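Local coordinates for protein carbohydrate binding module (PDB 2W3J) that probably binds uronic acid sugars as a calcium-bearing, beta-sandwich carbohydrate-binding module of family 35, at residues A[16-21]-A[29-34]; A[44-49]-A[132-137]; A[56-61]-A[120-125]; A[72-77]-A[100-105]. One frame throughout, in Å; residues are numbered along the deposited sequence.

Contact 1: residues A[16-21]-A[29-34]. With CA (calcium ion), chain B; CA (calcium ion), chain C.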
loop_
_atom_site.group_PDB
_atom_site.type_symbol
_atom_site.label_atom_id
_atom_site.label_comp_id
_atom_site.label_asym_id
_atom_site.label_seq_id
_atom_site.Cartn_x
_atom_site.Cartn_y
_atom_site.Cartn_z
ATOM N N GLY A 16 2.852 5.137 -12.150
ATOM C CA GLY A 16 1.920 6.271 -12.213
ATOM C C GLY A 16 2.482 7.527 -11.574
ATOM O O GLY A 16 3.656 7.852 -11.751
ATOM N N VAL A 17 1.632 8.263 -10.860
ATOM C CA VAL A 17 2.006 9.574 -10.344
ATOM C C VAL A 17 1.579 9.702 -8.888
ATOM O O VAL A 17 0.794 8.879 -8.358
ATOM C CB VAL A 17 1.312 10.717 -11.157
ATOM C CG1 VAL A 17 1.648 10.589 -12.644
ATOM C CG2 VAL A 17 -0.182 10.706 -10.942
ATOM N N ILE A 18 2.072 10.750 -8.237
ATOM C CA ILE A 18 1.571 11.116 -6.936
ATOM C C ILE A 18 0.603 12.268 -7.215
ATOM O O ILE A 18 0.871 13.126 -8.077
ATOM C CB ILE A 18 2.732 11.557 -6.034
ATOM C CG1 ILE A 18 3.682 10.350 -5.795
ATOM C CG2 ILE A 18 2.246 12.205 -4.726
ATOM C CD1 ILE A 18 4.973 10.726 -5.162
ATOM N N ASP A 19 -0.507 12.291 -6.490
ATOM C CA ASP A 19 -1.518 13.327 -6.744
ATOM C C ASP A 19 -2.239 13.693 -5.470
ATOM O O ASP A 19 -2.055 13.058 -4.435
ATOM C CB ASP A 19 -2.503 12.882 -7.811
ATOM C CG ASP A 19 -3.207 14.084 -8.505
ATOM O OD1 ASP A 19 -3.170 15.240 -7.997
ATOM O OD2 ASP A 19 -3.822 13.834 -9.531
ATOM N N ASN A 20 -3.049 14.754 -5.515
ATOM C CA ASN A 20 -3.756 15.185 -4.331
ATOM C C ASN A 20 -5.188 15.620 -4.708
ATOM O O ASN A 20 -5.854 16.311 -3.900
ATOM C CB ASN A 20 -3.036 16.341 -3.620
ATOM C CG ASN A 20 -2.782 17.521 -4.550
ATOM O OD1 ASN A 20 -3.371 17.586 -5.636
ATOM N ND2 ASN A 20 -1.878 18.438 -4.160
ATOM N N LYS A 21 -5.654 15.173 -5.871
ATOM C CA LYS A 21 -6.888 15.755 -6.443
ATOM C C LYS A 21 -8.153 15.439 -5.644
ATOM O O LYS A 21 -9.064 16.278 -5.559
ATOM C CB LYS A 21 -7.043 15.466 -7.938
ATOM C CG LYS A 21 -7.498 14.087 -8.297
ATOM C CD LYS A 21 -7.669 13.937 -9.804
ATOM C CE LYS A 21 -7.462 12.486 -10.195
ATOM N NZ LYS A 21 -7.223 12.288 -11.635
ATOM N N GLY A 29 -0.475 13.533 -0.230
ATOM C CA GLY A 29 -1.277 13.091 -1.372
ATOM C C GLY A 29 -1.407 11.596 -1.363
ATOM O O GLY A 29 -1.444 10.994 -0.301
ATOM N N PHE A 30 -1.459 11.000 -2.540
ATOM C CA PHE A 30 -1.645 9.554 -2.622
ATOM C C PHE A 30 -1.074 9.117 -3.947
ATOM O O PHE A 30 -0.741 9.963 -4.799
ATOM C CB PHE A 30 -3.147 9.206 -2.589
ATOM C CG PHE A 30 -3.991 10.013 -3.546
ATOM C CD1 PHE A 30 -4.160 9.609 -4.873
ATOM C CD2 PHE A 30 -4.626 11.177 -3.113
ATOM C CE1 PHE A 30 -4.941 10.349 -5.781
ATOM C CE2 PHE A 30 -5.443 11.903 -4.023
ATOM C CZ PHE A 30 -5.585 11.482 -5.344
ATOM N N ILE A 31 -0.941 7.800 -4.120
ATOM C CA ILE A 31 -0.469 7.245 -5.387
ATOM C C ILE A 31 -1.638 6.998 -6.351
ATOM O O ILE A 31 -2.615 6.380 -5.997
ATOM C CB ILE A 31 0.271 5.918 -5.167
ATOM C CG1 ILE A 31 1.484 6.127 -4.237
ATOM C CG2 ILE A 31 0.690 5.302 -6.508
ATOM C CD1 ILE A 31 2.415 7.271 -4.621
ATOM N N ASP A 32 -1.512 7.503 -7.567
ATOM C CA ASP A 32 -2.523 7.252 -8.604
ATOM C C ASP A 32 -1.799 6.512 -9.717
ATOM O O ASP A 32 -1.035 7.103 -10.485
ATOM C CB ASP A 32 -3.084 8.605 -9.082
ATOM C CG ASP A 32 -4.232 8.477 -10.048
ATOM O OD1 ASP A 32 -4.359 7.440 -10.714
ATOM O OD2 ASP A 32 -5.003 9.462 -10.167
ATOM N N THR A 33 -1.950 5.188 -9.761
ATOM C CA THR A 33 -1.175 4.434 -10.741
ATOM C C THR A 33 -1.787 4.571 -12.123
ATOM O O THR A 33 -2.970 4.923 -12.255
ATOM C CB THR A 33 -1.207 2.913 -10.432
ATOM O OG1 THR A 33 -2.566 2.501 -10.309
ATOM C CG2 THR A 33 -0.518 2.602 -9.112
ATOM N N GLU A 34 -0.992 4.245 -13.144
ATOM C CA GLU A 34 -1.599 4.069 -14.450
ATOM C C GLU A 34 -2.551 2.862 -14.441
ATOM O O GLU A 34 -2.557 2.019 -13.515
ATOM C CB GLU A 34 -0.529 3.947 -15.540
ATOM C CG GLU A 34 0.010 2.547 -15.720
ATOM C CD GLU A 34 0.882 2.068 -14.554
ATOM O OE1 GLU A 34 1.407 0.925 -14.650
ATOM O OE2 GLU A 34 1.052 2.822 -13.553
HETATM CA CA CA B . -5.096 5.237 -11.065
HETATM CA CA CA C . -0.920 9.852 1.723
HETATM O O HOH W 1 -3.631 12.110 -11.354
HETATM O O HOH W 2 -7.022 9.283 -12.183
HETATM O O HOH W 3 -4.702 4.533 -8.781
HETATM O O HOH W 4 -5.231 2.857 -11.447
HETATM O O HOH W 5 -6.097 5.809 -13.122
HETATM O O HOH W 6 -7.209 6.091 -9.944
#
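Val17 and Asp32 form a hydrogen-bonded pair in a short antiparallel beta hairpin, strands 17-19 and 30-32, which presents residues to two calcium ions. At the first ion, Asp32 OD1 and Thr33 O are the protein ligands, the Asp32 OD1 bond measuring 2.4 Å, and four waters fill the rest of the shell, positions a sugar could perhaps take over, as in relatives of family 35. At the other, Gly29 O joins Glu5, Glu6, Thr26 and Asp122. In Asp32, CG lies opposite the backbone N (chi1 -174°), which sets OD1 on the calcium ion, and its second oxygen, OD2, accepts from two waters, one of which also donates to Asp19 OD2. In the conformer given, Lys21 NZ makes at most a long salt bridge, 3.9 Å, to Asp32 OD2, doubtful because the side chain has a second conformer. Further out, Asp19 O sits 3.4 Å above one face of the Phe30 ring, toward its rim, while Trp92 meets the ring edge-to-face. Replacing Phe30 by alanine is likely to strip Asp19 O of the ring beneath it and Trp92 of its aromatic partner. On the other face of the hairpin, Ile18 CG1 rests 3.5 Å from Ile31 CD1. Four backbone bonds tie the strands; Val17 N to Asp32 O, at 2.9 Å, is nearly straight, with 174° at the hydrogen.

Contact 2: residues A[44-49]-A[132-137]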
loop_
_atom_site.group_PDB
_atom_site.type_symbol
_atom_site.label_atom_id
_atom_site.label_comp_id
_atom_site.label_asym_id
_atom_site.label_seq_id
_atom_site.Cartn_x
_atom_site.Cartn_y
_atom_site.Cartn_z
ATOM N N SER A 44 9.744 -0.115 2.058
ATOM C CA SER A 44 10.836 -0.840 2.758
ATOM C C SER A 44 10.709 -0.516 4.242
ATOM O O SER A 44 10.598 0.658 4.616
ATOM C CB SER A 44 12.195 -0.355 2.251
ATOM O OG SER A 44 13.302 -1.044 2.879
ATOM N N LEU A 45 10.713 -1.549 5.081
ATOM C CA LEU A 45 10.591 -1.357 6.521
ATOM C C LEU A 45 11.537 -2.261 7.280
ATOM O O LEU A 45 12.016 -3.260 6.746
ATOM C CB LEU A 45 9.157 -1.628 6.998
ATOM C CG LEU A 45 8.530 -3.024 7.079
ATOM C CD1 LEU A 45 9.134 -3.915 8.172
ATOM C CD2 LEU A 45 7.036 -2.886 7.306
ATOM N N SER A 46 11.769 -1.920 8.539
ATOM C CA SER A 46 12.536 -2.790 9.431
ATOM C C SER A 46 11.634 -3.258 10.544
ATOM O O SER A 46 10.818 -2.482 11.053
ATOM C CB SER A 46 13.717 -2.035 10.041
ATOM O OG SER A 46 14.604 -1.599 9.037
ATOM N N ALA A 47 11.777 -4.530 10.926
ATOM C CA ALA A 47 11.060 -5.112 12.046
ATOM C C ALA A 47 12.097 -5.602 13.082
ATOM O O ALA A 47 13.113 -6.178 12.714
ATOM C CB ALA A 47 10.196 -6.268 11.600
ATOM N N ALA A 48 11.827 -5.369 14.361
ATOM C CA ALA A 48 12.735 -5.855 15.424
ATOM C C ALA A 48 12.698 -7.387 15.572
ATOM O O ALA A 48 13.708 -8.015 15.895
ATOM C CB ALA A 48 12.420 -5.169 16.747
ATOM N N SER A 49 11.555 -8.011 15.345
ATOM C CA SER A 49 11.531 -9.458 15.420
ATOM C C SER A 49 10.630 -10.057 14.368
ATOM O O SER A 49 9.753 -9.372 13.818
ATOM C CB SER A 49 11.108 -9.929 16.811
ATOM O OG SER A 49 9.776 -9.554 17.069
ATOM N N THR A 132 9.977 0.326 11.982
ATOM C CA THR A 132 10.458 1.616 11.491
ATOM C C THR A 132 10.611 1.536 9.975
ATOM O O THR A 132 10.573 0.449 9.422
ATOM C CB THR A 132 11.842 1.996 12.068
ATOM O OG1 THR A 132 12.769 0.938 11.827
ATOM C CG2 THR A 132 11.746 2.236 13.591
ATOM N N PRO A 133 10.814 2.681 9.316
ATOM C CA PRO A 133 11.090 2.670 7.893
ATOM C C PRO A 133 12.511 2.170 7.681
ATOM O O PRO A 133 13.311 2.216 8.606
ATOM C CB PRO A 133 10.963 4.151 7.474
ATOM C CG PRO A 133 11.019 4.936 8.750
ATOM C CD PRO A 133 10.650 4.036 9.870
ATOM N N ALA A 134 12.798 1.662 6.488
ATOM C CA ALA A 134 14.152 1.223 6.124
ATOM C C ALA A 134 14.590 1.868 4.818
ATOM O O ALA A 134 13.746 2.392 4.072
ATOM C CB ALA A 134 14.200 -0.315 6.011
ATOM N N ALA A 135 15.893 1.856 4.529
ATOM C CA ALA A 135 16.368 2.398 3.265
ATOM C C ALA A 135 15.809 1.568 2.096
ATOM O O ALA A 135 15.524 0.380 2.248
ATOM C CB ALA A 135 17.898 2.376 3.220
ATOM N N CYS A 136 15.677 2.199 0.936
ATOM C CA CYS A 136 15.241 1.514 -0.277
ATOM C C CYS A 136 16.393 0.728 -0.871
ATOM O O CYS A 136 17.497 1.241 -0.938
ATOM C CB CYS A 136 14.788 2.550 -1.286
ATOM S SG CYS A 136 13.415 3.488 -0.628
ATOM N N PRO A 137 16.141 -0.512 -1.312
ATOM C CA PRO A 137 17.231 -1.319 -1.905
ATOM C C PRO A 137 17.873 -0.645 -3.118
ATOM O O PRO A 137 17.272 0.268 -3.702
ATOM C CB PRO A 137 16.520 -2.602 -2.339
ATOM C CG PRO A 137 15.042 -2.235 -2.414
ATOM C CD PRO A 137 14.856 -1.237 -1.304
HETATM O O HOH W 7 12.432 -1.537 13.837
HETATM O O HOH W 8 14.961 0.828 10.041
#
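Ser44 reaches Ala135 with its side chain and Ala134 with its carbonyl, so one residue supplies both a donor and an acceptor to the C-terminal segment. The hydroxyl OG donates to Ala135 O at 2.7 Å, approaching from above the carbonyl plane rather than within it; a torsion that turns OG opposite the backbone N (chi1 -179°) carries it there. Ala134 N in turn donates to Ser44 O at 3.1 Å, also from well above that carbonyl's plane. With an alanine at Ser44, Ala135 O would probably lose this donor, and the chain beyond Ala134 could drift from the strand. The Ala134 methyl sits between the hydroxyls of Ser44 and Ser46, its CB 3.3 Å from Ser44 OG, though Ser46 has two modelled conformers.

Further along, pairing becomes regular antiparallel beta structure. Ser46 N donates to Thr132 O at 2.8 Å, nearly straight at 173°, and Thr132 N returns a bond of 3.1 Å to Ser46 O, so both backbone groups of Ser46 are satisfied by one residue. One water bridges three outer groups: it donates to Pro133 O at 2.6 Å, lies 2.8 Å from Thr132 OG1, and bonds to Ser46 OG in the conformer given. A second, at Thr132 OG1, gives only a weak bond to Ser46 O.

Strand 40-47 here lies among several partners. Leu45 turns away from the C-terminal segment to pack on Phe4, Asn106 and Ile108, while Pro133 covers Trp2 and Phe4 of strand 2-5, and backbone bonds to Gly10, Asn106 and Gly104 tie the strand to its other neighbours in the beta-sandwich.

Contact 3: residues A[56-61]-A[120-125]. With CA (calcium ion), chain C.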
loop_
_atom_site.group_PDB
_atom_site.type_symbol
_atom_site.label_atom_id
_atom_site.label_comp_id
_atom_site.label_asym_id
_atom_site.label_seq_id
_atom_site.Cartn_x
_atom_site.Cartn_y
_atom_site.Cartn_z
ATOM N N GLN A 56 -2.501 -2.043 7.546
ATOM C CA GLN A 56 -3.742 -1.497 7.055
ATOM C C GLN A 56 -3.459 -0.539 5.902
ATOM O O GLN A 56 -2.675 0.391 6.040
ATOM C CB GLN A 56 -4.463 -0.738 8.172
ATOM C CG GLN A 56 -5.793 -0.134 7.686
ATOM C CD GLN A 56 -6.598 0.432 8.814
ATOM O OE1 GLN A 56 -7.369 -0.286 9.480
ATOM N NE2 GLN A 56 -6.430 1.713 9.054
ATOM N N ILE A 57 -4.121 -0.764 4.774
ATOM C CA ILE A 57 -3.930 0.089 3.594
ATOM C C ILE A 57 -5.116 0.993 3.466
ATOM O O ILE A 57 -6.259 0.532 3.498
ATOM C CB ILE A 57 -3.799 -0.784 2.316
ATOM C CG1 ILE A 57 -2.581 -1.705 2.471
ATOM C CG2 ILE A 57 -3.617 0.128 1.058
ATOM C CD1 ILE A 57 -2.476 -2.836 1.372
ATOM N N ARG A 58 -4.869 2.307 3.383
ATOM C CA ARG A 58 -5.975 3.255 3.235
ATOM C C ARG A 58 -6.012 3.685 1.764
ATOM O O ARG A 58 -4.983 3.989 1.171
ATOM C CB ARG A 58 -5.768 4.474 4.137
ATOM C CG ARG A 58 -6.945 5.429 4.188
ATOM C CD ARG A 58 -6.722 6.493 5.300
ATOM N NE ARG A 58 -7.902 7.341 5.486
ATOM C CZ ARG A 58 -8.039 8.579 5.002
ATOM N NH1 ARG A 58 -7.089 9.136 4.249
ATOM N NH2 ARG A 58 -9.166 9.245 5.247
ATOM N N PHE A 59 -7.196 3.673 1.170
ATOM C CA PHE A 59 -7.279 3.811 -0.280
ATOM C C PHE A 59 -8.564 4.474 -0.709
ATOM O O PHE A 59 -9.566 4.509 0.053
ATOM C CB PHE A 59 -7.166 2.413 -0.964
ATOM C CG PHE A 59 -8.351 1.492 -0.705
ATOM C CD1 PHE A 59 -9.419 1.409 -1.625
ATOM C CD2 PHE A 59 -8.383 0.700 0.434
ATOM C CE1 PHE A 59 -10.497 0.543 -1.397
ATOM C CE2 PHE A 59 -9.468 -0.171 0.683
ATOM C CZ PHE A 59 -10.519 -0.261 -0.238
ATOM N N GLY A 60 -8.529 4.995 -1.932
ATOM C CA GLY A 60 -9.717 5.565 -2.550
ATOM C C GLY A 60 -10.052 4.765 -3.787
ATOM O O GLY A 60 -9.188 4.432 -4.617
ATOM N N ASN A 61 -11.317 4.418 -3.886
ATOM C CA ASN A 61 -11.817 3.785 -5.109
ATOM C C ASN A 61 -13.310 4.072 -5.250
ATOM O O ASN A 61 -14.156 3.477 -4.579
ATOM C CB ASN A 61 -11.538 2.259 -5.144
ATOM C CG ASN A 61 -12.061 1.631 -6.440
ATOM O OD1 ASN A 61 -12.396 2.362 -7.364
ATOM N ND2 ASN A 61 -12.112 0.273 -6.515
ATOM N N ASN A 120 -6.443 4.286 -5.545
ATOM C CA ASN A 120 -5.538 5.367 -5.143
ATOM C C ASN A 120 -5.076 5.034 -3.737
ATOM O O ASN A 120 -5.889 4.900 -2.843
ATOM C CB ASN A 120 -6.282 6.708 -5.153
ATOM C CG ASN A 120 -6.631 7.149 -6.557
ATOM O OD1 ASN A 120 -6.002 6.718 -7.535
ATOM N ND2 ASN A 120 -7.590 8.080 -6.666
ATOM N N ILE A 121 -3.766 4.925 -3.544
ATOM C CA ILE A 121 -3.261 4.428 -2.237
ATOM C C ILE A 121 -2.727 5.588 -1.399
ATOM O O ILE A 121 -1.761 6.256 -1.793
ATOM C CB ILE A 121 -2.156 3.401 -2.421
ATOM C CG1 ILE A 121 -2.635 2.249 -3.342
ATOM C CG2 ILE A 121 -1.684 2.884 -1.004
ATOM C CD1 ILE A 121 -3.886 1.540 -2.792
ATOM N N ASP A 122 -3.403 5.858 -0.286
ATOM C CA ASP A 122 -3.049 6.994 0.587
ATOM C C ASP A 122 -1.830 6.640 1.451
ATOM O O ASP A 122 -0.905 7.437 1.621
ATOM C CB ASP A 122 -4.243 7.308 1.487
ATOM C CG ASP A 122 -3.957 8.439 2.438
ATOM O OD1 ASP A 122 -3.237 9.386 2.015
ATOM O OD2 ASP A 122 -4.473 8.370 3.569
ATOM N N SER A 123 -1.857 5.449 2.019
ATOM C CA SER A 123 -0.811 5.073 2.970
ATOM C C SER A 123 -0.921 3.594 3.288
ATOM O O SER A 123 -1.943 2.943 3.025
ATOM C CB SER A 123 -1.028 5.858 4.282
ATOM O OG SER A 123 -2.333 5.566 4.843
ATOM N N ILE A 124 0.140 3.067 3.877
ATOM C CA ILE A 124 0.065 1.770 4.529
ATOM C C ILE A 124 0.569 1.938 5.975
ATOM O O ILE A 124 1.542 2.641 6.207
ATOM C CB ILE A 124 0.800 0.637 3.755
ATOM C CG1 ILE A 124 0.495 -0.708 4.406
ATOM C CG2 ILE A 124 2.326 0.831 3.619
ATOM C CD1 ILE A 124 1.067 -1.850 3.588
ATOM N N ARG A 125 -0.175 1.351 6.909
ATOM C CA ARG A 125 0.140 1.430 8.340
ATOM C C ARG A 125 0.456 0.019 8.816
ATOM O O ARG A 125 -0.370 -0.876 8.664
ATOM C CB ARG A 125 -1.082 1.953 9.099
ATOM C CG ARG A 125 -0.859 2.206 10.611
ATOM C CD ARG A 125 -2.174 2.492 11.298
ATOM N NE ARG A 125 -2.872 3.649 10.745
ATOM C CZ ARG A 125 -2.678 4.896 11.161
ATOM N NH1 ARG A 125 -1.792 5.146 12.117
ATOM N NH2 ARG A 125 -3.358 5.895 10.613
HETATM CA CA CA C . -0.920 9.852 1.723
HETATM O O HOH W 9 -2.955 3.201 6.256
#
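Ile57 packs between Ile121 and Ile124 on the inward face of two antiparallel strands, its CG2 meeting Ile121 CG2 at 3.9 Å and its CG1 meeting Ile124 CG1 at 3.8 Å. Ile121 CD1 also touches Phe59 CB, while the Phe59 ring leads away to an edge-to-face contact with Phe83. This apolar side is closed by Ile41 and Trp43 of strand 40-47, from the facing sheet of the beta-sandwich. Midway, the pairing slips by one residue in a classic beta bulge: Asp122 and Ser123 both face Arg58, whose N donates to Ser123 O and whose O accepts from Asp122 N at 2.8 Å. The bulge turns the Asp122 side chain toward the other strand, where its two oxygens divide their work. OD1 joins Asp122 O in binding calcium, each at 2.4 Å, and OD2 takes a salt bridge from Arg58 NH1 at 2.8 Å. That oxygen lies in the guanidinium plane, yet is met from above the carboxylate plane, the two planes being 64° apart; Arg58 NH1 is also held by Gly24 O. On the more open face, Gln56 and Arg125 are partly exposed, and a water links Gln56 O, to which it donates, with Ser123 OG.

Contact 4: residues A[72-77]-A[100-105]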
loop_
_atom_site.group_PDB
_atom_site.type_symbol
_atom_site.label_atom_id
_atom_site.label_comp_id
_atom_site.label_asym_id
_atom_site.label_seq_id
_atom_site.Cartn_x
_atom_site.Cartn_y
_atom_site.Cartn_z
ATOM N N VAL A 72 2.633 -8.462 -1.767
ATOM C CA VAL A 72 3.844 -9.254 -1.878
ATOM C C VAL A 72 4.775 -8.853 -0.740
ATOM O O VAL A 72 5.073 -7.669 -0.581
ATOM C CB VAL A 72 4.552 -8.963 -3.199
ATOM C CG1 VAL A 72 5.854 -9.783 -3.324
ATOM C CG2 VAL A 72 3.608 -9.270 -4.375
ATOM N N VAL A 73 5.275 -9.809 0.043
ATOM C CA VAL A 73 6.169 -9.409 1.141
ATOM C C VAL A 73 7.452 -10.209 1.009
ATOM O O VAL A 73 7.389 -11.446 0.907
ATOM C CB VAL A 73 5.503 -9.641 2.510
ATOM C CG1 VAL A 73 6.476 -9.303 3.652
ATOM C CG2 VAL A 73 4.185 -8.812 2.631
ATOM N N ASN A 74 8.573 -9.509 0.923
ATOM C CA ASN A 74 9.876 -10.150 0.700
ATOM C C ASN A 74 9.862 -11.055 -0.527
ATOM O O ASN A 74 10.351 -12.199 -0.482
ATOM C CB ASN A 74 10.276 -10.912 1.953
ATOM C CG ASN A 74 10.495 -9.992 3.114
ATOM O OD1 ASN A 74 10.092 -10.279 4.249
ATOM N ND2 ASN A 74 11.125 -8.863 2.840
ATOM N N ASP A 75 9.256 -10.542 -1.604
ATOM C CA ASP A 75 9.227 -11.227 -2.900
ATOM C C ASP A 75 8.270 -12.427 -2.950
ATOM O O ASP A 75 8.243 -13.160 -3.948
ATOM C CB ASP A 75 10.653 -11.639 -3.293
ATOM C CG ASP A 75 11.004 -11.243 -4.719
ATOM O OD1 ASP A 75 10.145 -10.652 -5.426
ATOM O OD2 ASP A 75 12.144 -11.532 -5.142
ATOM N N SER A 76 7.464 -12.619 -1.911
ATOM C CA SER A 76 6.478 -13.698 -1.858
ATOM C C SER A 76 5.039 -13.177 -1.858
ATOM O O SER A 76 4.696 -12.278 -1.066
ATOM C CB SER A 76 6.693 -14.558 -0.607
ATOM O OG SER A 76 5.520 -15.277 -0.271
ATOM N N GLN A 77 4.181 -13.748 -2.708
ATOM C CA GLN A 77 2.761 -13.356 -2.715
ATOM C C GLN A 77 2.033 -13.808 -1.473
ATOM O O GLN A 77 1.985 -15.003 -1.147
ATOM C CB GLN A 77 2.021 -13.913 -3.933
ATOM C CG GLN A 77 2.616 -13.479 -5.230
ATOM C CD GLN A 77 1.841 -14.101 -6.394
ATOM O OE1 GLN A 77 0.600 -14.168 -6.370
ATOM N NE2 GLN A 77 2.559 -14.556 -7.391
ATOM N N PRO A 100 3.708 -11.626 7.133
ATOM C CA PRO A 100 4.865 -12.165 7.837
ATOM C C PRO A 100 6.082 -11.304 7.586
ATOM O O PRO A 100 6.478 -11.094 6.444
ATOM C CB PRO A 100 5.045 -13.561 7.206
ATOM C CG PRO A 100 4.522 -13.386 5.762
ATOM C CD PRO A 100 3.366 -12.397 5.911
ATOM N N LEU A 101 6.684 -10.798 8.657
ATOM C CA LEU A 101 7.894 -10.024 8.542
ATOM C C LEU A 101 9.053 -10.732 9.215
ATOM O O LEU A 101 8.873 -11.451 10.206
ATOM C CB LEU A 101 7.718 -8.641 9.183
ATOM C CG LEU A 101 6.623 -7.777 8.549
ATOM C CD1 LEU A 101 6.506 -6.455 9.311
ATOM C CD2 LEU A 101 6.994 -7.535 7.059
ATOM N N LYS A 102 10.235 -10.519 8.682
ATOM C CA LYS A 102 11.466 -11.064 9.233
ATOM C C LYS A 102 12.149 -9.994 10.066
ATOM O O LYS A 102 11.897 -8.793 9.874
ATOM C CB LYS A 102 12.404 -11.473 8.094
ATOM C CG LYS A 102 11.837 -12.492 7.111
ATOM C CD LYS A 102 12.961 -13.230 6.374
ATOM C CE LYS A 102 13.280 -12.671 4.994
ATOM N NZ LYS A 102 12.608 -13.438 3.894
ATOM N N ALA A 103 13.037 -10.400 10.975
ATOM C CA ALA A 103 13.839 -9.401 11.653
ATOM C C ALA A 103 14.748 -8.701 10.650
ATOM O O ALA A 103 15.326 -9.340 9.788
ATOM C CB ALA A 103 14.677 -10.060 12.805
ATOM N N GLY A 104 14.864 -7.381 10.748
ATOM C CA GLY A 104 15.733 -6.622 9.852
ATOM C C GLY A 104 14.875 -6.035 8.732
ATOM O O GLY A 104 13.696 -5.788 8.933
ATOM N N THR A 105 15.472 -5.821 7.570
ATOM C CA THR A 105 14.780 -5.135 6.457
ATOM C C THR A 105 13.812 -6.054 5.727
ATOM O O THR A 105 14.122 -7.226 5.460
ATOM C CB THR A 105 15.808 -4.566 5.483
ATOM O OG1 THR A 105 16.651 -3.644 6.192
ATOM C CG2 THR A 105 15.129 -3.832 4.273
#
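Val73 and Pro100 are the residues whose backbones come closest, their CA atoms still 7.4 Å apart, so two chain reversals of the beta-sandwich meet through side chains and not as paired strands. The first reversal is a type I' beta turn, Val73 to Ser76, closing the hairpin of strands 69-73 and 76-81. Asn74 and Asp75 both take positive phi, as this turn requires, and the ends are tied by Val73 N to Ser76 O at 2.8 Å and Ser76 N to Val73 O at 3.1 Å. The second reversal, residues 100-105, carries the chain out of strand 93-101 in one sheet and into strand 104-112 in the other.

Val73 supplies the apolar link between them. Its CG1 branch, placed opposite the backbone N by a chi1 of 176°, reaches over to the segment 100-105, where it meets Leu101 CD2 at 3.9 Å; the two side chains cross at about a right angle. Leu101 is buried, packed also on Leu45 and Asn106, while Ile78 touches both Val73 and Pro100, extending this apolar patch along strand 76-81.

Outward, the contact thins. The CB of Asn74 points at the other segment, and the Lys102 side chain crosses Asn74 obliquely, its NZ 3.9 Å from Asn74 CB in the conformer given; a second conformer makes that exposed end uncertain. The backbone N of Lys102 donates to Asn106 OD1. The closest approach between the two segments is that of Val73 CG1 to Pro100 O, 3.3 Å.

Overall arrangement
Only contact 3 is truly a core contact, its centre about 6 Å from the centre of the chain; the centres of contacts 1, 2 and 4, partly buried margins, lie 12 to 15 Å out. Contacts 1 and 3 touch, sharing a calcium ion and joined by a probable hydrogen bond from Ile31 N to Ile121 O, so charge and metal chemistry gather at this end of the sandwich. Contacts 2 and 4 touch elsewhere, through Ala47 O and Gly104 N and through Leu45 against Leu101, where strands 40-47 and 104-112 are neighbours. There, contact 2 relies on backbone and hydroxyl bonds, contact 4 mainly on van der Waals contacts. Contacts 1 and 4 lie on opposite sides of the centre.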